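Local coordinates for protein agrin (Gallus gallus, PDB 1PZ7) that probably acts in the basal lamina as a signal for acetylcholine receptor clustering at nerve-muscle synapses, its activity modulated by alternative splicing and calcium binding, at residues R101-I106 / A131-S136; G148-G153 / Q184-V189. All blocks are in the same frame, centred on the assembly; numbering follows the deposited sequence.

Interaction 1 (R101-I106 / A131-S136)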
loop_
_atom_site.group_PDB
_atom_site.type_symbol
_atom_site.label_atom_id
_atom_site.label_comp_id
_atom_site.label_asym_id
_atom_site.label_seq_id
_atom_site.Cartn_x
_atom_site.Cartn_y
_atom_site.Cartn_z
ATOM N N ARG A 101 0.226 9.766 -9.711
ATOM C CA ARG A 101 0.486 10.722 -8.645
ATOM C C ARG A 101 -0.701 11.620 -8.333
ATOM O O ARG A 101 -1.251 12.286 -9.214
ATOM C CB ARG A 101 1.684 11.566 -9.054
ATOM C CG ARG A 101 2.303 12.372 -7.960
ATOM C CD ARG A 101 3.689 12.853 -8.341
ATOM N NE ARG A 101 4.182 13.867 -7.427
ATOM C CZ ARG A 101 4.677 13.615 -6.227
ATOM N NH1 ARG A 101 5.092 14.616 -5.472
ATOM N NH2 ARG A 101 4.754 12.372 -5.777
ATOM N N SER A 102 -1.087 11.618 -7.062
ATOM C CA SER A 102 -2.198 12.412 -6.561
ATOM C C SER A 102 -1.856 13.897 -6.545
ATOM O O SER A 102 -0.684 14.278 -6.521
ATOM C CB SER A 102 -2.537 11.956 -5.137
ATOM O OG SER A 102 -3.476 12.812 -4.512
ATOM N N THR A 103 -2.898 14.725 -6.548
ATOM C CA THR A 103 -2.753 16.177 -6.473
ATOM C C THR A 103 -3.108 16.730 -5.096
ATOM O O THR A 103 -3.121 17.942 -4.900
ATOM C CB THR A 103 -3.680 16.873 -7.499
ATOM O OG1 THR A 103 -5.052 16.705 -7.113
ATOM C CG2 THR A 103 -3.584 16.231 -8.875
ATOM N N VAL A 104 -3.404 15.855 -4.142
ATOM C CA VAL A 104 -3.846 16.286 -2.820
ATOM C C VAL A 104 -2.729 16.260 -1.786
ATOM O O VAL A 104 -2.199 15.203 -1.480
ATOM C CB VAL A 104 -4.977 15.375 -2.315
ATOM C CG1 VAL A 104 -5.399 15.760 -0.905
ATOM C CG2 VAL A 104 -6.158 15.424 -3.268
ATOM N N PRO A 105 -2.348 17.406 -1.236
ATOM C CA PRO A 105 -1.340 17.385 -0.178
ATOM C C PRO A 105 -1.811 16.476 0.948
ATOM O O PRO A 105 -2.899 16.667 1.487
ATOM C CB PRO A 105 -1.276 18.845 0.264
ATOM C CG PRO A 105 -1.679 19.601 -0.949
ATOM C CD PRO A 105 -2.788 18.777 -1.546
ATOM N N ILE A 106 -1.001 15.482 1.291
ATOM C CA ILE A 106 -1.406 14.482 2.273
ATOM C C ILE A 106 -0.991 14.799 3.707
ATOM O O ILE A 106 -1.600 14.308 4.657
ATOM C CB ILE A 106 -0.828 13.098 1.869
ATOM C CG1 ILE A 106 -1.497 11.969 2.661
ATOM C CG2 ILE A 106 0.672 13.049 2.093
ATOM C CD1 ILE A 106 -2.977 11.801 2.380
ATOM N N ALA A 131 -10.401 14.450 -8.548
ATOM C CA ALA A 131 -10.739 13.661 -9.719
ATOM C C ALA A 131 -9.717 12.526 -9.751
ATOM O O ALA A 131 -8.529 12.762 -9.582
ATOM C CB ALA A 131 -10.642 14.503 -10.977
ATOM N N PRO A 132 -10.155 11.286 -9.909
ATOM C CA PRO A 132 -9.206 10.175 -9.935
ATOM C C PRO A 132 -8.098 10.347 -10.959
ATOM O O PRO A 132 -8.325 10.835 -12.062
ATOM C CB PRO A 132 -10.082 8.976 -10.279
ATOM C CG PRO A 132 -11.409 9.345 -9.742
ATOM C CD PRO A 132 -11.547 10.815 -10.012
ATOM N N ILE A 133 -6.894 9.967 -10.555
ATOM C CA ILE A 133 -5.734 9.968 -11.429
ATOM C C ILE A 133 -5.705 8.604 -12.082
ATOM O O ILE A 133 -5.750 7.591 -11.381
ATOM C CB ILE A 133 -4.442 10.152 -10.612
ATOM C CG1 ILE A 133 -4.509 11.435 -9.782
ATOM C CG2 ILE A 133 -3.219 10.132 -11.529
ATOM C CD1 ILE A 133 -4.521 12.691 -10.583
ATOM N N THR A 134 -5.620 8.561 -13.407
ATOM C CA THR A 134 -5.573 7.286 -14.110
ATOM C C THR A 134 -4.347 7.196 -14.995
ATOM O O THR A 134 -3.739 8.204 -15.361
ATOM C CB THR A 134 -6.833 7.065 -14.976
ATOM O OG1 THR A 134 -6.927 8.089 -15.973
ATOM C CG2 THR A 134 -8.105 7.198 -14.151
ATOM N N GLY A 135 -3.999 5.970 -15.349
ATOM C CA GLY A 135 -2.859 5.715 -16.200
ATOM C C GLY A 135 -2.689 4.222 -16.318
ATOM O O GLY A 135 -3.327 3.466 -15.578
ATOM N N SER A 136 -1.836 3.794 -17.234
ATOM C CA SER A 136 -1.606 2.379 -17.450
ATOM C C SER A 136 -0.125 2.049 -17.553
ATOM O O SER A 136 0.671 2.839 -18.069
ATOM C CB SER A 136 -2.320 1.921 -18.724
ATOM O OG SER A 136 -3.723 2.068 -18.593
#

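Interaction 2 (G148-G153 / Q184-V189)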
loop_
_atom_site.group_PDB
_atom_site.type_symbol
_atom_site.label_atom_id
_atom_site.label_comp_id
_atom_site.label_asym_id
_atom_site.label_seq_id
_atom_site.Cartn_x
_atom_site.Cartn_y
_atom_site.Cartn_z
ATOM N N GLY A 148 0.998 -13.160 -2.255
ATOM C CA GLY A 148 -0.071 -12.605 -1.449
ATOM C C GLY A 148 0.413 -11.769 -0.274
ATOM O O GLY A 148 -0.399 -11.267 0.504
ATOM N N ALA A 149 1.726 -11.602 -0.145
ATOM C CA ALA A 149 2.284 -10.827 0.960
ATOM C C ALA A 149 1.896 -9.357 0.847
ATOM O O ALA A 149 1.868 -8.791 -0.246
ATOM C CB ALA A 149 3.795 -10.960 0.999
ATOM N N LEU A 150 1.612 -8.746 1.991
ATOM C CA LEU A 150 1.252 -7.338 2.053
ATOM C C LEU A 150 1.896 -6.716 3.284
ATOM O O LEU A 150 1.812 -7.265 4.382
ATOM C CB LEU A 150 -0.269 -7.191 2.114
ATOM C CG LEU A 150 -0.815 -5.790 2.388
ATOM C CD1 LEU A 150 -0.526 -4.883 1.228
ATOM C CD2 LEU A 150 -2.311 -5.859 2.662
ATOM N N TRP A 151 2.551 -5.576 3.100
ATOM C CA TRP A 151 3.182 -4.871 4.206
ATOM C C TRP A 151 2.580 -3.482 4.343
ATOM O O TRP A 151 2.333 -2.811 3.350
ATOM C CB TRP A 151 4.696 -4.767 3.997
ATOM C CG TRP A 151 5.411 -6.083 4.068
ATOM C CD1 TRP A 151 5.689 -6.921 3.029
ATOM C CD2 TRP A 151 5.948 -6.708 5.237
ATOM N NE1 TRP A 151 6.358 -8.031 3.480
ATOM C CE2 TRP A 151 6.530 -7.927 4.834
ATOM C CE3 TRP A 151 5.990 -6.367 6.588
ATOM C CZ2 TRP A 151 7.145 -8.796 5.727
ATOM C CZ3 TRP A 151 6.601 -7.233 7.475
ATOM C CH2 TRP A 151 7.174 -8.432 7.041
ATOM N N LEU A 152 2.353 -3.060 5.578
ATOM C CA LEU A 152 1.775 -1.757 5.845
ATOM C C LEU A 152 2.736 -0.933 6.696
ATOM O O LEU A 152 3.298 -1.440 7.659
ATOM C CB LEU A 152 0.452 -1.951 6.582
ATOM C CG LEU A 152 -0.497 -0.771 6.755
ATOM C CD1 LEU A 152 -1.023 -0.291 5.422
ATOM C CD2 LEU A 152 -1.645 -1.194 7.656
ATOM N N GLY A 153 2.932 0.327 6.314
ATOM C CA GLY A 153 3.763 1.260 7.059
ATOM C C GLY A 153 5.255 1.146 6.821
ATOM O O GLY A 153 6.041 1.946 7.322
ATOM N N GLN A 184 -11.962 -6.895 1.453
ATOM C CA GLN A 184 -11.951 -7.352 2.837
ATOM C C GLN A 184 -11.312 -6.346 3.764
ATOM O O GLN A 184 -10.198 -5.883 3.528
ATOM C CB GLN A 184 -11.216 -8.674 2.993
ATOM C CG GLN A 184 -10.991 -9.047 4.461
ATOM C CD GLN A 184 -12.271 -9.411 5.213
ATOM O OE1 GLN A 184 -12.406 -9.110 6.404
ATOM N NE2 GLN A 184 -13.202 -10.072 4.530
ATOM N N GLU A 185 -12.025 -6.035 4.834
ATOM C CA GLU A 185 -11.524 -5.154 5.865
ATOM C C GLU A 185 -10.431 -5.880 6.634
ATOM O O GLU A 185 -10.618 -7.006 7.097
ATOM C CB GLU A 185 -12.658 -4.758 6.798
ATOM C CG GLU A 185 -12.270 -3.781 7.892
ATOM C CD GLU A 185 -13.448 -3.435 8.776
ATOM O OE1 GLU A 185 -14.591 -3.721 8.367
ATOM O OE2 GLU A 185 -13.239 -2.896 9.884
ATOM N N LEU A 186 -9.287 -5.227 6.763
ATOM C CA LEU A 186 -8.161 -5.806 7.467
ATOM C C LEU A 186 -8.338 -5.619 8.964
ATOM O O LEU A 186 -8.833 -4.589 9.419
ATOM C CB LEU A 186 -6.874 -5.115 7.026
ATOM C CG LEU A 186 -5.778 -5.987 6.423
ATOM C CD1 LEU A 186 -6.310 -6.793 5.247
ATOM C CD2 LEU A 186 -4.624 -5.107 5.993
ATOM N N HIS A 187 -7.949 -6.629 9.726
ATOM C CA HIS A 187 -7.934 -6.530 11.175
ATOM C C HIS A 187 -6.471 -6.208 11.482
ATOM O O HIS A 187 -5.661 -7.102 11.686
ATOM C CB HIS A 187 -8.387 -7.841 11.823
ATOM C CG HIS A 187 -9.774 -8.264 11.435
ATOM N ND1 HIS A 187 -10.207 -9.571 11.523
ATOM C CD2 HIS A 187 -10.825 -7.552 10.961
ATOM C CE1 HIS A 187 -11.463 -9.645 11.116
ATOM N NE2 HIS A 187 -11.860 -8.434 10.767
ATOM N N LEU A 188 -6.145 -4.920 11.494
ATOM C CA LEU A 188 -4.758 -4.470 11.609
ATOM C C LEU A 188 -3.978 -5.121 12.740
ATOM O O LEU A 188 -2.841 -5.548 12.547
ATOM C CB LEU A 188 -4.702 -2.947 11.734
ATOM C CG LEU A 188 -5.239 -2.181 10.523
ATOM C CD1 LEU A 188 -5.164 -0.689 10.789
ATOM C CD2 LEU A 188 -4.501 -2.541 9.232
ATOM N N VAL A 189 -4.587 -5.197 13.913
ATOM C CA VAL A 189 -3.930 -5.782 15.072
ATOM C C VAL A 189 -3.947 -7.311 15.020
ATOM O O VAL A 189 -2.899 -7.951 15.092
ATOM C CB VAL A 189 -4.587 -5.288 16.382
ATOM C CG1 VAL A 189 -4.056 -6.050 17.587
ATOM C CG2 VAL A 189 -4.352 -3.793 16.556
#

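Interaction 1 (R101-I106 / A131-S136)
The peptide group joining Arg-101 to Ser-102 turns one face, at its oxygen end, to the side chain of Ile-133, while the Arg-101 side chain leaves from the other face; along the strand edge, Ser-102 is joined to Val-87 of strand 86-92 by backbone hydrogen bonding. CG1 of Ile-133 lies 3.4 Å from Arg-101 O, and the CG2 branch comes within 3.7 Å of the same oxygen, so the carbonyl is covered by a forked aliphatic group. With CG1 beside its own backbone N (chi1 -56°), Ile-133 can carry CD1 onward to Thr-103, whose CG2 it meets at 4.0 Å as the two side chains pass at a slant. No hydrogen bond joins the segments. The polar tips are held elsewhere: Arg-101 NH2 bonds to Val-83 O, and the carboxylate oxygens of Glu-130 bond separately to Ser-102 OG and Thr-103 OG1. Ser-102 OG also accepts from Val-104 N (3.1 Å, 169° at the hydrogen), an ST turn where the chain turns its corner at Val-104. The strand axes run nearly antiparallel, 163° apart at 7.6 Å, yet the contact joins edge strand 98-103 to the facing layer in the beta sandwich of a laminin G domain.

Interaction 2 (G148-G153 / Q184-V189)
Leu-150 and Leu-152 face Leu-186 and Leu-188 across the interior of the laminin G beta sandwich, strand 149-152 belonging to one sheet, Leu-186 and Leu-188 to the chain that runs on from the short strand 184-185 of the other. The contact is wholly apolar, without a hydrogen bond between the segments. Alternation along the strand sends both leucines inward, while the intervening Trp-151 turns its ring to Tyr-22 instead. The two strand leucines share one shape: CG lies anti to the backbone N (chi1 171° in Leu-150), and the second torsion leaves CD2 as the extended branch, the one that does the touching. Leu-186 also stretches its CD2, although its first torsion of -122° lies away from a staggered position. It meets Leu-150 tip to tip, CD2 to CD2 at 4.1 Å. Leu-188 is built differently. Its CG sits beside the backbone N and its extended branch is CD1, so the methyl offered to Leu-152 is the folded-back one, and the two side chains cross at about a right angle. Tyr-25 of strand 23-26 touches Leu-152 and Leu-186, and its OH is hydrogen-bonded to Leu-188 O. From strand 175-181, Val-181 packs on Leu-150, Ile-176 on Leu-152 and Val-179 on Leu-188. The tighter of the two methyl contacts is Leu-152 CD2 to Leu-188 CD2, at 3.5 Å.

Overall arrangement
Interactions 1 and 2 lie on opposite sides of the centre of the chain, their centres 23 Å apart and their nearest atoms about 13 Å apart. Along the chain, both segments of interaction 1 precede both segments of interaction 2. Interaction 1 joins strand 98-103 to strand 133-136, and interaction 2 joins strand 149-152 to the leucines just after strand 184-185; both thus link the six-stranded antiparallel sheet to the other layer, and the layers are brought together in two separate places. Interaction 1 is partly buried, whereas interaction 2 is buried. Of the calcium site, Gln-143 and Asp-145 fall in the chain between the two contacts, and none of its residues belongs to either.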